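Local coordinates for putative MCP-type signal transduction protein (Campylobacter jejuni subsp. jejuni serotype O:2, PDB 4WY9) that probably senses chemoeffectors for chemotaxis through a periplasmic tandem-PAS domain, perhaps recognising its ligands indirectly, at residues Ala24-Thr27 with Gln28-Gly32; Leu228-Leu231 with Lys232-Asn235; Glu242-Lys245 with Ala246-Glu249. All blocks are in the same frame, centred on the assembly; numbering follows the deposited sequence.

Interaction 1 (Ala24-Thr27 with Gln28-Gly32)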
loop_
_atom_site.group_PDB
_atom_site.type_symbol
_atom_site.label_atom_id
_atom_site.label_comp_id
_atom_site.label_asym_id
_atom_site.label_seq_id
_atom_site.Cartn_x
_atom_site.Cartn_y
_atom_site.Cartn_z
ATOM N N ALA A 24 -7.108 -5.803 10.763
ATOM C CA ALA A 24 -5.945 -4.915 10.935
ATOM C C ALA A 24 -4.652 -5.706 11.086
ATOM O O ALA A 24 -3.648 -5.382 10.462
ATOM C CB ALA A 24 -6.126 -3.995 12.113
ATOM N N THR A 25 -4.686 -6.745 11.922
ATOM C CA THR A 25 -3.518 -7.543 12.158
ATOM C C THR A 25 -3.001 -8.188 10.867
ATOM O O THR A 25 -1.802 -8.194 10.581
ATOM C CB THR A 25 -3.810 -8.652 13.212
ATOM O OG1 THR A 25 -4.100 -8.001 14.453
ATOM C CG2 THR A 25 -2.633 -9.600 13.377
ATOM N N GLN A 26 -3.915 -8.736 10.085
ATOM C CA GLN A 26 -3.546 -9.384 8.849
ATOM C C GLN A 26 -2.951 -8.377 7.866
ATOM O O GLN A 26 -1.931 -8.644 7.244
ATOM C CB GLN A 26 -4.752 -10.060 8.218
ATOM C CG GLN A 26 -4.390 -10.860 6.986
ATOM C CD GLN A 26 -5.548 -11.781 6.528
ATOM O OE1 GLN A 26 -6.610 -11.798 7.149
ATOM N NE2 GLN A 26 -5.348 -12.468 5.449
ATOM N N THR A 27 -3.559 -7.209 7.773
ATOM C CA THR A 27 -3.083 -6.172 6.862
ATOM C C THR A 27 -1.715 -5.638 7.280
ATOM O O THR A 27 -0.803 -5.469 6.449
ATOM C CB THR A 27 -4.091 -5.033 6.784
ATOM O OG1 THR A 27 -5.394 -5.573 6.500
ATOM C CG2 THR A 27 -3.737 -3.998 5.755
ATOM N N GLN A 28 -1.543 -5.392 8.575
ATOM C CA GLN A 28 -0.281 -4.918 9.120
ATOM C C GLN A 28 0.813 -5.934 8.821
ATOM O O GLN A 28 1.961 -5.569 8.462
ATOM C CB GLN A 28 -0.393 -4.662 10.612
ATOM C CG GLN A 28 0.818 -3.988 11.236
ATOM C CD GLN A 28 0.583 -3.602 12.680
ATOM O OE1 GLN A 28 0.772 -2.479 13.069
ATOM N NE2 GLN A 28 0.247 -4.544 13.444
ATOM N N GLY A 29 0.490 -7.220 8.909
ATOM C CA GLY A 29 1.486 -8.245 8.644
ATOM C C GLY A 29 1.936 -8.268 7.202
ATOM O O GLY A 29 3.123 -8.443 6.928
ATOM N N ILE A 30 1.010 -8.075 6.275
ATOM C CA ILE A 30 1.345 -8.032 4.857
ATOM C C ILE A 30 2.252 -6.849 4.557
ATOM O O ILE A 30 3.294 -7.001 3.887
ATOM C CB ILE A 30 0.066 -7.983 4.019
ATOM C CG1 ILE A 30 -0.598 -9.360 4.047
ATOM C CG2 ILE A 30 0.338 -7.531 2.570
ATOM C CD1 ILE A 30 -2.048 -9.389 3.612
ATOM N N PHE A 31 1.919 -5.670 5.082
ATOM C CA PHE A 31 2.798 -4.510 4.922
ATOM C C PHE A 31 4.175 -4.840 5.488
ATOM O O PHE A 31 5.198 -4.500 4.891
ATOM C CB PHE A 31 2.236 -3.270 5.636
ATOM C CG PHE A 31 1.312 -2.460 4.819
ATOM C CD1 PHE A 31 1.781 -1.663 3.785
ATOM C CD2 PHE A 31 -0.025 -2.366 5.127
ATOM C CE1 PHE A 31 0.930 -0.866 3.062
ATOM C CE2 PHE A 31 -0.903 -1.527 4.420
ATOM C CZ PHE A 31 -0.420 -0.795 3.397
ATOM N N GLY A 32 4.220 -5.443 6.675
ATOM C CA GLY A 32 5.482 -5.727 7.320
ATOM C C GLY A 32 6.355 -6.639 6.506
ATOM O O GLY A 32 7.574 -6.441 6.436
#
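Q28 and F31 reach back one helical turn with the straightest bonds of this contact. Q28 N donates to A24 O at 2.8 Å with an N-H...O angle of 166°, and F31 N donates to T27 O at 3.1 Å with an angle of 174°; both donors lie nearly along the C=O axis. The two bonds from the neighbouring residues, G29 N to T25 O (3.0 Å) and I30 N to Q26 O (3.1 Å), are more bent, with donors tilted out of the carbonyl planes. All four join residue i+4 to residue i, the direct evidence for regular alpha-helix across the junction.

The T27 side chain meets F31 with its methyl. A chi1 of -51° puts OG1 beside the backbone N, where it bonds to Y23 O one turn earlier and also to Y195 OH of helix 190-196. That same rotation leaves CG2 anti to the backbone N and sends it to the F31 ring, which it meets at CE2, 4.0 Å away, the two side chains running alongside each other and pointing the same way. The ring also lies obliquely to T27 O, with CD2 3.5 Å from that oxygen. I30 folds back similarly: its CG1 sits beside the backbone N and comes to 3.5 Å from Q26 O.

Outward from these pairs, F31 meets the ring of W279 and the side chain of V274, A24 lies on N270 and F272, and I30 packs on I192 and Y195. T25 and Q26, by contrast, are exposed. The arrangement is regular alpha-helix with one flank buried on strand 264-274 and helix 190-196, consistent with the long helix 8-51 of a tandem-PAS (Cache-type) sensor.

Interaction 2 (Leu228-Leu231 with Lys232-Asn235)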
loop_
_atom_site.group_PDB
_atom_site.type_symbol
_atom_site.label_atom_id
_atom_site.label_comp_id
_atom_site.label_asym_id
_atom_site.label_seq_id
_atom_site.Cartn_x
_atom_site.Cartn_y
_atom_site.Cartn_z
ATOM N N LEU A 228 -10.335 5.403 -3.269
ATOM C CA LEU A 228 -9.456 6.569 -3.454
ATOM C C LEU A 228 -10.030 7.879 -2.969
ATOM O O LEU A 228 -9.311 8.868 -2.841
ATOM C CB LEU A 228 -8.967 6.697 -4.909
ATOM C CG LEU A 228 -8.356 5.478 -5.586
ATOM C CD1 LEU A 228 -7.798 5.868 -6.943
ATOM C CD2 LEU A 228 -7.275 4.839 -4.699
ATOM N N LYS A 229 -11.335 7.916 -2.686
ATOM C CA LYS A 229 -11.935 9.120 -2.167
ATOM C C LYS A 229 -11.692 9.262 -0.682
ATOM O O LYS A 229 -11.367 8.285 0.006
ATOM C CB LYS A 229 -13.434 9.178 -2.519
ATOM C CG LYS A 229 -13.667 9.162 -4.035
ATOM C CD LYS A 229 -15.133 9.283 -4.410
ATOM C CE LYS A 229 -15.305 9.480 -5.930
ATOM N NZ LYS A 229 -14.589 8.446 -6.719
ATOM N N ASN A 230 -11.873 10.476 -0.173
ATOM C CA ASN A 230 -11.807 10.697 1.256
ATOM C C ASN A 230 -13.167 10.502 1.875
ATOM O O ASN A 230 -14.144 11.154 1.486
ATOM C CB ASN A 230 -11.253 12.085 1.570
ATOM C CG ASN A 230 -10.719 12.188 2.965
ATOM O OD1 ASN A 230 -11.457 11.978 3.937
ATOM N ND2 ASN A 230 -9.427 12.348 3.092
ATOM N N LEU A 231 -13.255 9.591 2.841
ATOM C CA LEU A 231 -14.532 9.262 3.474
ATOM C C LEU A 231 -15.162 10.505 4.083
ATOM O O LEU A 231 -16.388 10.673 4.077
ATOM C CB LEU A 231 -14.325 8.154 4.513
ATOM C CG LEU A 231 -15.579 7.700 5.270
ATOM C CD1 LEU A 231 -16.659 7.270 4.315
ATOM C CD2 LEU A 231 -15.188 6.570 6.184
ATOM N N LYS A 232 -14.332 11.418 4.576
ATOM C CA LYS A 232 -14.859 12.634 5.210
ATOM C C LYS A 232 -15.563 13.550 4.213
ATOM O O LYS A 232 -16.462 14.286 4.579
ATOM C CB LYS A 232 -13.749 13.374 5.951
ATOM C CG LYS A 232 -13.044 12.502 6.963
ATOM C CD LYS A 232 -12.030 13.253 7.807
ATOM C CE LYS A 232 -10.829 13.670 6.960
ATOM N NZ LYS A 232 -9.673 13.968 7.876
ATOM N N ASP A 233 -15.124 13.521 2.959
ATOM C CA ASP A 233 -15.737 14.333 1.923
ATOM C C ASP A 233 -17.069 13.790 1.451
ATOM O O ASP A 233 -17.977 14.544 1.091
ATOM C CB ASP A 233 -14.808 14.463 0.718
ATOM C CG ASP A 233 -13.544 15.211 1.010
ATOM O OD1 ASP A 233 -13.539 16.083 1.902
ATOM O OD2 ASP A 233 -12.532 14.931 0.318
ATOM N N ILE A 234 -17.155 12.458 1.350
ATOM C CA ILE A 234 -18.337 11.831 0.788
ATOM C C ILE A 234 -19.389 11.511 1.826
ATOM O O ILE A 234 -20.535 11.244 1.485
ATOM C CB ILE A 234 -17.964 10.603 -0.056
ATOM C CG1 ILE A 234 -17.334 9.549 0.789
ATOM C CG2 ILE A 234 -17.003 11.007 -1.212
ATOM C CD1 ILE A 234 -18.224 8.416 1.052
ATOM N N ASN A 235 -19.004 11.582 3.098
ATOM C CA ASN A 235 -19.943 11.301 4.196
ATOM C C ASN A 235 -19.756 12.340 5.310
ATOM O O ASN A 235 -19.250 12.038 6.376
ATOM C CB ASN A 235 -19.773 9.883 4.740
ATOM C CG ASN A 235 -20.850 9.526 5.727
ATOM O OD1 ASN A 235 -21.993 9.969 5.592
ATOM N ND2 ASN A 235 -20.499 8.712 6.731
HETATM O O HOH W 1 -12.453 12.802 -1.738
#
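The flat amide of N230 meets K232 through its oxygen end. K232 N donates to N230 OD1 at 3.0 Å, lying in the carbonyl plane on a lone pair, which closes an Asx turn and makes N230 the N-cap of helix 231-234. The aliphatic chain of K232 curls round the same oxygen, displaced to one side of the amide plane: CB stands 3.4 Å and CE 3.5 Å from OD1. With CG anti to the backbone N (chi1 -160°), N230 can turn OD1 to the helix while ND2 bonds to D215 O. The carboxylate of D233 lies on the side of the amide taken by K232, its OD2 3.4 Å from N230 CB.

N230 O grips two donors. I234 N approaches nearly end-on at 3.3 Å, whereas D233 N, at 3.0 Å, comes from above the carbonyl plane. L231 O accepts from N235 N at 2.9 Å, and N235 then leaves helical geometry, so the helix is barely more than one turn.

I234 places CG1 between its backbone N and carbonyl carbon (chi1 64°), over N230 O and L231 O. This brings I234 CD1 to 3.8 Å from L231 CD1, the two side chains crossing at about a right angle.

A water accepts from N230 N and donates to D233 OD2, replacing the direct side-chain bond of a capping box. N230 N thus has a water partner and K232 N a side-chain one, while D233 N turns to N230 O; the helix start would be expected to stabilise negative charge on D233.

Interaction 3 (Glu242-Lys245 with Ala246-Glu249)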
loop_
_atom_site.group_PDB
_atom_site.type_symbol
_atom_site.label_atom_id
_atom_site.label_comp_id
_atom_site.label_asym_id
_atom_site.label_seq_id
_atom_site.Cartn_x
_atom_site.Cartn_y
_atom_site.Cartn_z
ATOM N N GLU A 242 -17.522 11.546 15.002
ATOM C CA GLU A 242 -16.824 10.932 16.123
ATOM C C GLU A 242 -15.882 9.832 15.620
ATOM O O GLU A 242 -14.748 9.681 16.113
ATOM C CB GLU A 242 -17.797 10.344 17.131
ATOM C CG GLU A 242 -17.111 9.870 18.382
ATOM C CD GLU A 242 -18.074 9.332 19.427
ATOM O OE1 GLU A 242 -19.283 9.198 19.097
ATOM O OE2 GLU A 242 -17.607 9.019 20.546
ATOM N N THR A 243 -16.362 9.052 14.679
ATOM C CA THR A 243 -15.565 7.973 14.086
ATOM C C THR A 243 -14.368 8.560 13.359
ATOM O O THR A 243 -13.244 8.028 13.458
ATOM C CB THR A 243 -16.430 7.109 13.169
ATOM O OG1 THR A 243 -17.482 6.517 13.948
ATOM C CG2 THR A 243 -15.639 6.049 12.490
ATOM N N TYR A 244 -14.584 9.642 12.603
ATOM C CA TYR A 244 -13.484 10.255 11.870
ATOM C C TYR A 244 -12.396 10.786 12.792
ATOM O O TYR A 244 -11.206 10.771 12.446
ATOM C CB TYR A 244 -13.987 11.399 10.980
ATOM C CG TYR A 244 -14.980 11.005 9.949
ATOM C CD1 TYR A 244 -15.105 9.681 9.539
ATOM C CD2 TYR A 244 -15.828 11.943 9.371
ATOM C CE1 TYR A 244 -16.005 9.314 8.590
ATOM C CE2 TYR A 244 -16.732 11.590 8.426
ATOM C CZ TYR A 244 -16.840 10.270 8.044
ATOM O OH TYR A 244 -17.757 9.896 7.113
ATOM N N LYS A 245 -12.797 11.294 13.952
ATOM C CA LYS A 245 -11.821 11.781 14.914
ATOM C C LYS A 245 -10.908 10.639 15.384
ATOM O O LYS A 245 -9.698 10.817 15.490
ATOM C CB LYS A 245 -12.506 12.438 16.124
ATOM C CG LYS A 245 -12.667 13.920 16.010
ATOM C CD LYS A 245 -12.413 14.624 17.324
ATOM C CE LYS A 245 -13.424 14.216 18.379
ATOM N NZ LYS A 245 -13.362 15.127 19.566
ATOM N N ALA A 246 -11.491 9.476 15.646
ATOM C CA ALA A 246 -10.701 8.317 16.045
ATOM C C ALA A 246 -9.703 7.911 14.982
ATOM O O ALA A 246 -8.547 7.597 15.268
ATOM C CB ALA A 246 -11.619 7.124 16.388
ATOM N N ILE A 247 -10.163 7.917 13.727
ATOM C CA ILE A 247 -9.280 7.601 12.614
ATOM C C ILE A 247 -8.158 8.595 12.531
ATOM O O ILE A 247 -6.999 8.215 12.409
ATOM C CB ILE A 247 -10.060 7.527 11.287
ATOM C CG1 ILE A 247 -11.036 6.359 11.291
ATOM C CG2 ILE A 247 -9.115 7.418 10.111
ATOM C CD1 ILE A 247 -12.111 6.415 10.205
ATOM N N SER A 248 -8.498 9.888 12.607
ATOM C CA SER A 248 -7.508 10.951 12.449
ATOM C C SER A 248 -6.431 10.867 13.525
ATOM O O SER A 248 -5.258 11.203 13.292
ATOM C CB SER A 248 -8.212 12.325 12.484
ATOM O OG SER A 248 -9.147 12.448 11.420
ATOM N N GLU A 249 -6.827 10.411 14.702
ATOM C CA GLU A 249 -5.945 10.320 15.845
ATOM C C GLU A 249 -5.253 8.974 16.010
ATOM O O GLU A 249 -4.428 8.798 16.912
ATOM C CB GLU A 249 -6.735 10.665 17.093
ATOM C CG GLU A 249 -7.224 12.105 17.115
ATOM C CD GLU A 249 -8.247 12.370 18.197
ATOM O OE1 GLU A 249 -8.585 11.457 18.945
ATOM O OE2 GLU A 249 -8.768 13.496 18.257
#
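E242 to K245 offer their carbonyls in turn to A246 to E249, and the four i+4 bonds, from A246 N to E242 O (3.3 Å, N-H...O 158°) to E249 N to K245 O (3.0 Å, 141°), define alpha-helix, the bond from E249 N being the most bent of the four.

I247 has CG1 beside its backbone N (chi1 -66°), which folds the branch back until CG1 is 3.5 Å from T243 O. Its CD1 touches two residues of the previous turn: it is 4.2 Å from T243 CG2, and it meets Y244 at the ring edge, near the ring plane, 4.5 Å from Y244 CD1. The A246 side chain, a methyl, rests against T243 O.

On the exposed side, K245 and E249 run alongside each other. The E249 side chain folds over the carbonyl of K245, its CG 3.2 Å from K245 O. K245 is bent at chi2 and chi3, and its CD approaches E249 OE2 to 3.9 Å, while NZ remains 5.0 Å from that oxygen; the opposite charges are near but do not form a salt bridge. S248 has two conformers; in one of them OG donates to Y244 O from the opposite face of the carbonyl plane to S248 N, so this second grip on the oxygen is at best partial.

T243 and A246 lie on F255 of strand 253-258, and T243 and I247 on I269 of strand 264-274. Y244, on another flank, packs against L231 and K232, placing helix 241-249 between the five-stranded sheet and helix 231-234.

The three contacts follow one another along the chain without overlap. Interaction 1 lies early, on helix 8-51; interactions 2 and 3 lie on the successive short helices 231-234 and 241-249. Centres of interactions 2 and 3 are about 13 Å apart, and they touch: Y244 OH probably hydrogen-bonds N235 O, at 2.7 Å. Interaction 1 is more remote, its centre about 23 Å from that of interaction 2 and about 21 Å from that of interaction 3, with no direct touch. Both interactions 1 and 3 nevertheless pack on strand 264-274, so the five-stranded antiparallel sheet links the long helix to the short helical elements of the later PAS module.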